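Local coordinates for bilirubin-inducible fluorescent protein UnaG (PDB 4I3B) that binds unconjugated bilirubin with high affinity inside a beta barrel and fluoresces green once the pigment is bound, the apoprotein being dark, at residues L41-K46 against M51-E56; T65-K70 against L97-K102; D81-V86 against T108-E113. One frame throughout, in Å; residues are numbered along the deposited sequence. Where two conformers were deposited one is given.

Contact 1 of 3, residues L41-K46 against M51-E56; sequences LYISQK and MTVKIE. With BLR (3-[5-[(Z)-(4-ethenyl-3-methyl-5-oxidanylidene-pyrrol-2-ylidene)methyl]-2-[[5-[(Z)-(3-ethenyl-4-methyl-5-oxidanylidene-pyrrol-2-ylidene)methyl]-3-(3-hydroxy-3-oxopropyl)-4-methyl-1H-pyrrol-2-yl]methyl]-4-methyl-1H-pyrrol-3-yl]propanoic acid), chain G.
Leu41 and Ile55 lie side by side on the inward face of a beta hairpin, with Leu41 CD2 3.8 Å from Ile55 CG1. Ile43 continues this row beside its cross-strand partner Val53, and Met51, next on the same face of that strand, also lies alongside it. The Met51 chain is extended as far as SD and then bends, which brings its methyl CE to 3.6 Å from Ile43 CG2. Bilirubin packs against these branches. Ile55 CD1 stands 3.4 Å from the ring methyl CMA, Val53 CG2 is 3.7 Å from the methyl CMB of the adjoining ring, and Leu41 CD1 comes within 3.4 Å of the lactam oxygen OB.

The outward face is polar. Tyr42 OH donates to Glu56 OE1 at 2.9 Å; this oxygen sits at the ring edge, in the ring plane, yet the hydroxyl meets the carboxylate from above. Ring and carboxylate planes are almost perpendicular, 85° apart. The ring reaches Glu56 because CG is set beside the backbone N (chi1 -53°), slanting the side chain toward that end of the neighbouring strand. Lys54 NZ is a distant neighbour of the ring, at most weakly attracted.

What positions both faces is the backbone ladder. The segment axes run at 167°, and Tyr42 with Lys54 and Ser44 with Thr52 form hydrogen-bonded antiparallel pairs; in the first, Tyr42 N reaches Lys54 O at 2.9 Å. Beyond it, strand 7-15 bonds to 41-46 and strand 64-70 to 51-56, so the hairpin is a continuous part of the barrel wall.

The alternation of side chains thus divides the chemistry: methyl and methylene groups offer the pigment shape and contact without charge, while the hydroxyl-carboxylate bond is kept on the outer side of the wall.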
# COMPACT_ATOMS: atom_id res chain seq x y z
N LEU A 41 1.56 -7.42 -6.51
CA LEU A 41 2.75 -6.74 -6.00
C LEU A 41 3.98 -7.58 -6.25
O LEU A 41 3.93 -8.80 -6.10
CB LEU A 41 2.65 -6.56 -4.50
CG LEU A 41 1.33 -6.07 -3.92
CD1 LEU A 41 1.38 -6.08 -2.41
CD2 LEU A 41 0.95 -4.71 -4.44
N TYR A 42 5.09 -6.91 -6.54
CA TYR A 42 6.40 -7.55 -6.67
C TYR A 42 7.30 -6.78 -5.76
O TYR A 42 7.64 -5.62 -6.04
CB TYR A 42 6.91 -7.48 -8.11
CG TYR A 42 5.94 -8.00 -9.13
CD1 TYR A 42 5.97 -9.33 -9.53
CD2 TYR A 42 4.96 -7.17 -9.69
CE1 TYR A 42 5.08 -9.82 -10.48
CE2 TYR A 42 4.05 -7.65 -10.60
CZ TYR A 42 4.11 -8.98 -11.00
OH TYR A 42 3.19 -9.43 -11.92
N ILE A 43 7.67 -7.42 -4.66
CA ILE A 43 8.45 -6.77 -3.62
C ILE A 43 9.89 -7.27 -3.65
O ILE A 43 10.14 -8.46 -3.69
CB ILE A 43 7.82 -7.07 -2.27
CG1 ILE A 43 6.39 -6.55 -2.29
CG2 ILE A 43 8.61 -6.42 -1.13
CD1 ILE A 43 5.66 -6.61 -0.95
N SER A 44 10.85 -6.36 -3.62
CA SER A 44 12.24 -6.76 -3.58
C SER A 44 12.94 -5.90 -2.50
O SER A 44 12.40 -4.89 -2.05
CB SER A 44 12.87 -6.62 -4.98
OG SER A 44 12.73 -5.29 -5.45
N GLN A 45 14.07 -6.38 -2.01
CA GLN A 45 14.75 -5.65 -0.94
C GLN A 45 16.24 -5.75 -1.09
O GLN A 45 16.77 -6.62 -1.80
CB GLN A 45 14.33 -6.18 0.44
CG GLN A 45 14.96 -7.51 0.85
CD GLN A 45 16.26 -7.34 1.61
OE1 GLN A 45 16.48 -6.31 2.25
NE2 GLN A 45 17.12 -8.34 1.55
N LYS A 46 16.90 -4.82 -0.40
CA LYS A 46 18.33 -4.73 -0.38
C LYS A 46 18.76 -4.40 1.05
O LYS A 46 18.26 -3.43 1.64
CB LYS A 46 18.73 -3.63 -1.37
CG LYS A 46 18.72 -4.12 -2.82
CD LYS A 46 19.04 -3.04 -3.83
CE LYS A 46 18.87 -3.54 -5.26
NZ LYS A 46 18.40 -2.46 -6.19
N MET A 51 13.76 -1.15 0.08
CA MET A 51 12.75 -1.93 -0.64
C MET A 51 12.32 -1.26 -1.91
O MET A 51 12.34 -0.04 -2.04
CB MET A 51 11.50 -2.15 0.25
CG MET A 51 11.83 -2.85 1.55
SD MET A 51 10.40 -3.13 2.62
CE MET A 51 9.41 -4.26 1.66
N THR A 52 11.91 -2.09 -2.86
CA THR A 52 11.23 -1.63 -4.06
C THR A 52 9.95 -2.42 -4.19
O THR A 52 9.96 -3.64 -4.02
CB THR A 52 12.08 -1.88 -5.29
OG1 THR A 52 13.27 -1.10 -5.20
CG2 THR A 52 11.36 -1.50 -6.55
N VAL A 53 8.84 -1.73 -4.43
CA VAL A 53 7.57 -2.42 -4.64
C VAL A 53 7.04 -1.98 -6.01
O VAL A 53 6.85 -0.78 -6.25
CB VAL A 53 6.53 -2.12 -3.54
CG1 VAL A 53 5.23 -2.92 -3.82
CG2 VAL A 53 7.08 -2.51 -2.19
N LYS A 54 6.85 -2.95 -6.90
CA LYS A 54 6.22 -2.69 -8.18
C LYS A 54 4.78 -3.19 -8.09
O LYS A 54 4.53 -4.29 -7.60
CB LYS A 54 6.93 -3.43 -9.30
CG LYS A 54 6.29 -3.20 -10.65
CD LYS A 54 6.99 -3.94 -11.80
CE LYS A 54 6.08 -4.05 -13.03
NZ LYS A 54 6.79 -4.81 -14.14
N ILE A 55 3.83 -2.38 -8.55
CA ILE A 55 2.42 -2.68 -8.41
C ILE A 55 1.75 -2.64 -9.77
O ILE A 55 1.87 -1.66 -10.50
CB ILE A 55 1.73 -1.66 -7.47
CG1 ILE A 55 2.44 -1.59 -6.11
CG2 ILE A 55 0.24 -1.99 -7.28
CD1 ILE A 55 3.46 -0.50 -5.96
N GLU A 56 1.01 -3.70 -10.10
CA GLU A 56 0.09 -3.65 -11.22
C GLU A 56 -1.30 -3.60 -10.59
O GLU A 56 -1.80 -4.63 -10.11
CB GLU A 56 0.26 -4.88 -12.09
CG GLU A 56 1.65 -4.96 -12.72
CD GLU A 56 1.97 -6.32 -13.33
OE1 GLU A 56 1.41 -7.35 -12.88
OE2 GLU A 56 2.83 -6.36 -14.22
CHA BLR G . -1.56 -0.94 -3.89
NA BLR G . 0.60 -0.96 -2.58
C1A BLR G . -0.16 -0.44 -3.57
C2A BLR G . 0.49 0.65 -4.13
C3A BLR G . 1.69 0.79 -3.42
C4A BLR G . 1.73 -0.22 -2.47
CMA BLR G . 2.74 1.83 -3.65
CAA BLR G . 0.01 1.48 -5.27
CBA BLR G . -0.55 2.78 -4.85
CGA BLR G . -1.00 3.63 -5.98
O1A BLR G . -1.35 3.13 -7.08
O2A BLR G . -0.97 4.90 -5.78
CHB BLR G . 2.84 -0.42 -1.52
NB BLR G . 2.39 -2.72 -0.78
C1B BLR G . 3.16 -1.53 -0.78
C2B BLR G . 4.23 -1.70 0.11
C3B BLR G . 4.23 -2.87 0.64
C4B BLR G . 3.04 -3.70 0.18
CMB BLR G . 5.25 -0.60 0.37
OB BLR G . 2.65 -4.79 0.41
CAB BLR G . 5.20 -3.43 1.61
CBB BLR G . 5.12 -4.69 2.15
NC BLR G . -5.12 1.71 -6.75
C1C BLR G . -5.79 2.11 -8.08
C2C BLR G . -6.28 3.47 -7.74
C3C BLR G . -5.98 3.81 -6.54
C4C BLR G . -5.27 2.83 -5.86
CMC BLR G . -6.99 4.28 -8.78
OC BLR G . -5.88 1.42 -9.06
CAC BLR G . -6.26 5.11 -5.89
CBC BLR G . -7.41 5.79 -6.10
CHD BLR G . -4.79 2.85 -4.59
ND BLR G . -3.25 0.80 -4.52
C1D BLR G . -3.88 1.86 -3.98
C2D BLR G . -3.50 1.90 -2.56
C3D BLR G . -2.66 0.85 -2.30
C4D BLR G . -2.43 0.12 -3.56
CMD BLR G . -4.03 2.93 -1.61
CAD BLR G . -2.02 0.56 -0.97
CBD BLR G . -2.76 -0.56 -0.26
CGD BLR G . -2.31 -1.89 -0.74
O1D BLR G . -3.15 -2.66 -1.24
O2D BLR G . -1.12 -2.26 -0.62

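Contact 2 of 3, residues T65-K70 against L97-K102; sequences TQVKFK and LVYVQK. With BLR (3-[5-[(Z)-(4-ethenyl-3-methyl-5-oxidanylidene-pyrrol-2-ylidene)methyl]-2-[[5-[(Z)-(3-ethenyl-4-methyl-5-oxidanylidene-pyrrol-2-ylidene)methyl]-3-(3-hydroxy-3-oxopropyl)-4-methyl-1H-pyrrol-2-yl]methyl]-4-methyl-1H-pyrrol-3-yl]propanoic acid), chain G.
Val67 and Phe69 meet Tyr99 by side chains alone, across the barrel interior: the nearest pair of alpha carbons, Phe69 CA and Tyr99 CA, is 10.7 Å apart. The van der Waals contacts are light. The methyl Val67 CG1 lies 3.7 Å from the hydroxyl oxygen Tyr99 OH, the two side chains coming from opposite directions, and in the one apolar pair Phe69 CE2 is 4.4 Å from Tyr99 CE2, without a defined stack. The Tyr99 side chain leaves the strand toward 65-70, with CG anti to the backbone N (chi1 -168°), and its hydroxyl end reaches Val67.

Contacts with bilirubin add to this packing. Its methyl CMB touches both rings, 3.7 Å from Tyr99 CE2 and 3.9 Å from Phe69 CE2, where it meets the phenylalanine at the edge. Val67 CG1 is 3.7 Å from the methyl CMA, and in one of its two conformers Leu97 approaches a vinyl group.

Polar bonding runs to residues outside the two segments. Tyr99 OH is hydrogen-bonded to Glu77, which also accepts from Gln101 NE2, so the buried hydroxyl is satisfied beside the valine methyl.

Strand 64-70 pairs with 50-56, and 96-103 lies between 86-93 and 106-115. Strands 64-70 and 75-77 end the sheet order without pairing with each other, consistent with the gap between the fourth and fifth strands of fatty-acid binding proteins.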
# COMPACT_ATOMS: atom_id res chain seq x y z
N THR A 65 2.54 1.19 -11.03
CA THR A 65 3.47 2.14 -10.47
C THR A 65 4.50 1.41 -9.63
O THR A 65 4.54 0.18 -9.60
CB THR A 65 2.74 3.23 -9.66
OG1 THR A 65 3.64 4.30 -9.37
CG2 THR A 65 2.17 2.69 -8.35
N GLN A 66 5.40 2.18 -9.03
CA GLN A 66 6.38 1.61 -8.11
C GLN A 66 6.70 2.62 -7.03
O GLN A 66 6.56 3.84 -7.24
CB GLN A 66 7.65 1.19 -8.83
CG GLN A 66 8.50 2.35 -9.20
CD GLN A 66 9.78 1.92 -9.89
OE1 GLN A 66 10.13 0.73 -9.91
NE2 GLN A 66 10.48 2.88 -10.46
N VAL A 67 7.16 2.11 -5.89
CA VAL A 67 7.82 2.95 -4.91
C VAL A 67 9.14 2.30 -4.54
O VAL A 67 9.28 1.06 -4.55
CB VAL A 67 6.97 3.16 -3.64
CG1 VAL A 67 5.73 4.02 -3.93
CG2 VAL A 67 6.58 1.85 -3.00
N LYS A 68 10.13 3.15 -4.25
CA LYS A 68 11.45 2.73 -3.80
C LYS A 68 11.79 3.57 -2.58
O LYS A 68 11.69 4.79 -2.63
CB LYS A 68 12.51 3.02 -4.87
CG LYS A 68 12.39 2.22 -6.15
CD LYS A 68 13.63 2.43 -7.03
CE LYS A 68 13.73 1.37 -8.11
NZ LYS A 68 14.92 1.56 -9.00
N PHE A 69 12.24 2.93 -1.50
CA PHE A 69 12.55 3.67 -0.29
C PHE A 69 13.56 2.97 0.59
O PHE A 69 13.79 1.76 0.47
CB PHE A 69 11.26 3.93 0.52
CG PHE A 69 10.49 2.67 0.84
CD1 PHE A 69 10.81 1.91 1.97
CD2 PHE A 69 9.44 2.25 0.03
CE1 PHE A 69 10.09 0.73 2.28
CE2 PHE A 69 8.74 1.09 0.33
CZ PHE A 69 9.07 0.33 1.45
N LYS A 70 14.15 3.75 1.48
CA LYS A 70 14.98 3.27 2.55
C LYS A 70 14.23 3.46 3.86
O LYS A 70 13.66 4.53 4.11
CB LYS A 70 16.30 4.05 2.53
CG LYS A 70 17.24 3.73 3.68
CD LYS A 70 18.63 4.31 3.44
CE LYS A 70 19.41 4.43 4.73
NZ LYS A 70 19.66 3.11 5.38
N LEU A 97 5.34 -3.57 9.22
CA LEU A 97 5.89 -2.50 8.39
C LEU A 97 4.84 -1.43 8.35
O LEU A 97 3.70 -1.68 7.94
CB LEU A 97 6.17 -3.01 6.99
CG LEU A 97 6.99 -2.09 6.11
CD1 LEU A 97 8.46 -2.04 6.60
CD2 LEU A 97 6.84 -2.60 4.68
N VAL A 98 5.22 -0.23 8.80
CA VAL A 98 4.27 0.87 8.93
C VAL A 98 4.64 2.02 8.01
O VAL A 98 5.77 2.52 8.04
CB VAL A 98 4.21 1.37 10.36
CG1 VAL A 98 3.29 2.55 10.45
CG2 VAL A 98 3.77 0.25 11.29
N TYR A 99 3.69 2.41 7.17
CA TYR A 99 3.89 3.35 6.07
C TYR A 99 2.99 4.55 6.33
O TYR A 99 1.76 4.38 6.49
CB TYR A 99 3.50 2.62 4.78
CG TYR A 99 3.85 3.24 3.45
CD1 TYR A 99 3.40 4.49 3.04
CD2 TYR A 99 4.63 2.51 2.56
CE1 TYR A 99 3.70 5.00 1.73
CE2 TYR A 99 4.92 3.00 1.30
CZ TYR A 99 4.47 4.22 0.89
OH TYR A 99 4.79 4.65 -0.38
N VAL A 100 3.58 5.74 6.43
CA VAL A 100 2.80 6.95 6.72
C VAL A 100 2.99 7.94 5.59
O VAL A 100 4.12 8.21 5.16
CB VAL A 100 3.21 7.60 8.06
CG1 VAL A 100 2.44 8.94 8.29
CG2 VAL A 100 2.98 6.61 9.19
N GLN A 101 1.86 8.47 5.10
CA GLN A 101 1.85 9.55 4.12
C GLN A 101 1.32 10.83 4.75
O GLN A 101 0.30 10.79 5.47
CB GLN A 101 0.94 9.17 2.95
CG GLN A 101 1.46 8.02 2.10
CD GLN A 101 0.44 7.54 1.10
OE1 GLN A 101 -0.76 7.66 1.35
NE2 GLN A 101 0.89 6.98 -0.00
N LYS A 102 2.00 11.94 4.45
CA LYS A 102 1.59 13.26 4.92
C LYS A 102 1.43 14.19 3.74
O LYS A 102 2.28 14.22 2.85
CB LYS A 102 2.67 13.84 5.83
CG LYS A 102 2.91 13.00 7.07
CD LYS A 102 4.08 13.51 7.89
CE LYS A 102 4.59 12.44 8.85
NZ LYS A 102 5.96 12.75 9.41
CHA BLR G . -1.56 -0.94 -3.89
NA BLR G . 0.60 -0.96 -2.58
C1A BLR G . -0.16 -0.44 -3.57
C2A BLR G . 0.49 0.65 -4.13
C3A BLR G . 1.69 0.79 -3.42
C4A BLR G . 1.73 -0.22 -2.47
CMA BLR G . 2.74 1.83 -3.65
CAA BLR G . 0.01 1.48 -5.27
CBA BLR G . -0.55 2.78 -4.85
CGA BLR G . -1.00 3.63 -5.98
O1A BLR G . -1.35 3.13 -7.08
O2A BLR G . -0.97 4.90 -5.78
CHB BLR G . 2.84 -0.42 -1.52
NB BLR G . 2.39 -2.72 -0.78
C1B BLR G . 3.16 -1.53 -0.78
C2B BLR G . 4.23 -1.70 0.11
C3B BLR G . 4.23 -2.87 0.64
C4B BLR G . 3.04 -3.70 0.18
CMB BLR G . 5.25 -0.60 0.37
OB BLR G . 2.65 -4.79 0.41
CAB BLR G . 5.20 -3.43 1.61
CBB BLR G . 5.12 -4.69 2.15
NC BLR G . -5.12 1.71 -6.75
C1C BLR G . -5.79 2.11 -8.08
C2C BLR G . -6.28 3.47 -7.74
C3C BLR G . -5.98 3.81 -6.54
C4C BLR G . -5.27 2.83 -5.86
CMC BLR G . -6.99 4.28 -8.78
OC BLR G . -5.88 1.42 -9.06
CAC BLR G . -6.26 5.11 -5.89
CBC BLR G . -7.41 5.79 -6.10
CHD BLR G . -4.79 2.85 -4.59
ND BLR G . -3.25 0.80 -4.52
C1D BLR G . -3.88 1.86 -3.98
C2D BLR G . -3.50 1.90 -2.56
C3D BLR G . -2.66 0.85 -2.30
C4D BLR G . -2.43 0.12 -3.56
CMD BLR G . -4.03 2.93 -1.61
CAD BLR G . -2.02 0.56 -0.97
CBD BLR G . -2.76 -0.56 -0.26
CGD BLR G . -2.31 -1.89 -0.74
O1D BLR G . -3.15 -2.66 -1.24
O2D BLR G . -1.12 -2.26 -0.62

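Contact 3 of 3, residues D81-V86 against T108-E113. With BLR (3-[5-[(Z)-(4-ethenyl-3-methyl-5-oxidanylidene-pyrrol-2-ylidene)methyl]-2-[[5-[(Z)-(3-ethenyl-4-methyl-5-oxidanylidene-pyrrol-2-ylidene)methyl]-3-(3-hydroxy-3-oxopropyl)-4-methyl-1H-pyrrol-2-yl]methyl]-4-methyl-1H-pyrrol-3-yl]propanoic acid), chain G.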
# COMPACT_ATOMS: atom_id res chain seq x y z
N ASP A 81 -4.17 8.18 -6.56
CA ASP A 81 -5.32 8.95 -6.15
C ASP A 81 -5.16 10.44 -6.45
O ASP A 81 -6.09 11.22 -6.24
CB ASP A 81 -5.56 8.77 -4.66
CG ASP A 81 -4.31 9.02 -3.87
OD1 ASP A 81 -3.91 10.19 -3.84
OD2 ASP A 81 -3.70 8.06 -3.33
N ARG A 82 -3.98 10.81 -6.94
CA ARG A 82 -3.65 12.14 -7.45
C ARG A 82 -3.38 13.21 -6.38
O ARG A 82 -3.19 14.39 -6.70
CB ARG A 82 -4.69 12.59 -8.49
CG ARG A 82 -4.72 11.65 -9.73
CD ARG A 82 -5.61 12.09 -10.86
NE ARG A 82 -5.90 10.96 -11.75
CZ ARG A 82 -6.94 10.92 -12.57
NH1 ARG A 82 -7.79 11.93 -12.63
NH2 ARG A 82 -7.14 9.86 -13.34
N ARG A 83 -3.28 12.82 -5.11
CA ARG A 83 -2.91 13.80 -4.09
C ARG A 83 -1.59 14.46 -4.43
O ARG A 83 -0.66 13.83 -4.93
CB ARG A 83 -2.75 13.14 -2.73
CG ARG A 83 -4.05 12.86 -1.96
CD ARG A 83 -3.75 12.00 -0.77
NE ARG A 83 -3.27 10.69 -1.20
CZ ARG A 83 -2.62 9.81 -0.45
NH1 ARG A 83 -2.28 10.11 0.81
NH2 ARG A 83 -2.25 8.65 -0.98
N LYS A 84 -1.50 15.75 -4.11
CA LYS A 84 -0.29 16.52 -4.31
C LYS A 84 0.49 16.73 -3.04
O LYS A 84 -0.07 16.88 -1.95
CB LYS A 84 -0.63 17.88 -4.88
CG LYS A 84 -1.28 17.79 -6.20
CD LYS A 84 -0.69 16.67 -7.02
CE LYS A 84 -1.39 16.61 -8.34
NZ LYS A 84 -1.48 17.96 -8.94
N GLY A 85 1.80 16.77 -3.19
CA GLY A 85 2.66 17.07 -2.07
C GLY A 85 2.80 15.96 -1.06
O GLY A 85 3.04 16.22 0.11
N VAL A 86 2.65 14.72 -1.50
CA VAL A 86 2.72 13.60 -0.58
C VAL A 86 4.16 13.29 -0.19
O VAL A 86 5.01 13.06 -1.07
CB VAL A 86 2.05 12.34 -1.18
CG1 VAL A 86 2.17 11.19 -0.22
CG2 VAL A 86 0.59 12.65 -1.49
N THR A 108 -2.14 9.71 6.74
CA THR A 108 -2.81 8.43 6.63
C THR A 108 -1.76 7.33 6.84
O THR A 108 -0.58 7.53 6.55
CB THR A 108 -3.57 8.28 5.27
OG1 THR A 108 -4.34 7.08 5.32
CG2 THR A 108 -2.65 8.25 4.07
N THR A 109 -2.18 6.18 7.35
CA THR A 109 -1.26 5.12 7.72
C THR A 109 -1.68 3.77 7.13
O THR A 109 -2.87 3.44 7.07
CB THR A 109 -1.18 5.05 9.27
OG1 THR A 109 -0.86 6.36 9.77
CG2 THR A 109 -0.13 4.04 9.74
N TYR A 110 -0.68 3.00 6.73
CA TYR A 110 -0.86 1.61 6.29
C TYR A 110 0.00 0.74 7.17
O TYR A 110 1.20 0.96 7.26
CB TYR A 110 -0.41 1.43 4.85
CG TYR A 110 -0.91 2.45 3.88
CD1 TYR A 110 -0.37 3.74 3.87
CD2 TYR A 110 -1.91 2.14 2.96
CE1 TYR A 110 -0.83 4.68 2.98
CE2 TYR A 110 -2.36 3.08 2.07
CZ TYR A 110 -1.82 4.34 2.05
OH TYR A 110 -2.29 5.26 1.14
N VAL A 111 -0.59 -0.27 7.80
CA VAL A 111 0.15 -1.22 8.64
C VAL A 111 0.09 -2.56 7.92
O VAL A 111 -1.00 -3.06 7.61
CB VAL A 111 -0.44 -1.34 10.06
CG1 VAL A 111 0.30 -2.37 10.87
CG2 VAL A 111 -0.46 0.03 10.78
N ARG A 112 1.25 -3.14 7.68
CA ARG A 112 1.40 -4.38 6.93
C ARG A 112 2.07 -5.45 7.79
O ARG A 112 3.08 -5.22 8.43
CB ARG A 112 2.17 -4.12 5.63
CG ARG A 112 1.33 -3.29 4.65
CD ARG A 112 2.09 -2.98 3.40
NE ARG A 112 1.25 -2.30 2.42
CZ ARG A 112 1.30 -1.00 2.11
NH1 ARG A 112 2.11 -0.15 2.74
NH2 ARG A 112 0.49 -0.55 1.17
N GLU A 113 1.48 -6.64 7.74
CA GLU A 113 1.91 -7.77 8.55
C GLU A 113 1.66 -9.04 7.77
O GLU A 113 0.78 -9.07 6.90
CB GLU A 113 1.07 -7.83 9.84
CG GLU A 113 0.46 -6.48 10.29
CD GLU A 113 -0.48 -6.59 11.50
OE1 GLU A 113 -1.61 -6.01 11.45
OE2 GLU A 113 -0.08 -7.26 12.49
CHA BLR G . -1.56 -0.94 -3.89
NA BLR G . 0.60 -0.96 -2.58
C1A BLR G . -0.16 -0.44 -3.57
C2A BLR G . 0.49 0.65 -4.13
C3A BLR G . 1.69 0.79 -3.42
C4A BLR G . 1.73 -0.22 -2.47
CMA BLR G . 2.74 1.83 -3.65
CAA BLR G . 0.01 1.48 -5.27
CBA BLR G . -0.55 2.78 -4.85
CGA BLR G . -1.00 3.63 -5.98
O1A BLR G . -1.35 3.13 -7.08
O2A BLR G . -0.97 4.90 -5.78
CHB BLR G . 2.84 -0.42 -1.52
NB BLR G . 2.39 -2.72 -0.78
C1B BLR G . 3.16 -1.53 -0.78
C2B BLR G . 4.23 -1.70 0.11
C3B BLR G . 4.23 -2.87 0.64
C4B BLR G . 3.04 -3.70 0.18
CMB BLR G . 5.25 -0.60 0.37
OB BLR G . 2.65 -4.79 0.41
CAB BLR G . 5.20 -3.43 1.61
CBB BLR G . 5.12 -4.69 2.15
NC BLR G . -5.12 1.71 -6.75
C1C BLR G . -5.79 2.11 -8.08
C2C BLR G . -6.28 3.47 -7.74
C3C BLR G . -5.98 3.81 -6.54
C4C BLR G . -5.27 2.83 -5.86
CMC BLR G . -6.99 4.28 -8.78
OC BLR G . -5.88 1.42 -9.06
CAC BLR G . -6.26 5.11 -5.89
CBC BLR G . -7.41 5.79 -6.10
CHD BLR G . -4.79 2.85 -4.59
ND BLR G . -3.25 0.80 -4.52
C1D BLR G . -3.88 1.86 -3.98
C2D BLR G . -3.50 1.90 -2.56
C3D BLR G . -2.66 0.85 -2.30
C4D BLR G . -2.43 0.12 -3.56
CMD BLR G . -4.03 2.93 -1.61
CAD BLR G . -2.02 0.56 -0.97
CBD BLR G . -2.76 -0.56 -0.26
CGD BLR G . -2.31 -1.89 -0.74
O1D BLR G . -3.15 -2.66 -1.24
O2D BLR G . -1.12 -2.26 -0.62
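Arg83 closes an Asx turn opened by Asp81 in the irregular segment 81-86, its backbone N donating to Asp81 OD1 at 3.0 Å, and its side chain points toward Thr108 and Tyr110 on the extended strand 108-113. Asp81 also holds the arginine side chain in a side-on salt bridge: Arg83 NE reaches Asp81 OD1 at 2.8 Å in a nearly straight bond (171°), and Arg83 NH2 reaches Asp81 OD2 at 2.8 Å. OD1 therefore serves two donors, and the twofold grip fixes how the guanidinium is turned. The bend about the CG-CD bond of Arg83 brings NE and NH2 round to the carboxylate.

Across the contact the touch is looser. Arg83 NH1 lies 3.8 Å from the methyl Thr108 CG2, and Arg83 NH2 passes Tyr110 OH at 4.0 Å with guanidinium and ring planes 47° apart; neither pair is a hydrogen bond. Gln101 OE1 links Arg83 and Tyr110 instead, accepting from Arg83 NH1 and bonding to Tyr110 OH.

Further along the strand, Arg112 serves the pigment. Its chain, extended from CG to NE, carries the guanidinium out to a terminal bilirubin ring, against which it lies nearly flat, with C1B of BLR 3.4 Å from the guanidinium plane. Arg112 NH2 donates to propionate oxygen O2D of BLR at 3.0 Å and 165°. A leucine here would probably leave that propionate without this charged donor and the ring without its flat cover.

Strand 106-115 lies between 96-103 and 118-125, whose Val121 and Leu123 touch Tyr110. The 81-86 loop leads from strand 75-77 to 86-93, and Asp81 and Arg83 both rest against Ile24, just after helix 17-23.

How the contacts relate
All three contacts border the same bilirubin. Contact 1 is partly buried, its outer face reaching the surface, whereas in contacts 2 and 3 the touching residues are all buried. Contact 1 alone joins neighbouring strands by backbone bonds; the others cross between elements through side chains. Strands 50-56 and 64-70 pair directly, Val53 N meeting Val67 O at 2.8 Å, which links contacts 1 and 2. Contacts 2 and 3 share the pairing of 96-103 with 106-115 and alternate along the chain. Contacts 1 and 3 lie on opposite sides of the chain's centre. Chemically, contact 1 is aliphatic toward the pigment and polar outside, contact 2 apolar and aromatic, and contact 3 dominated by arginines.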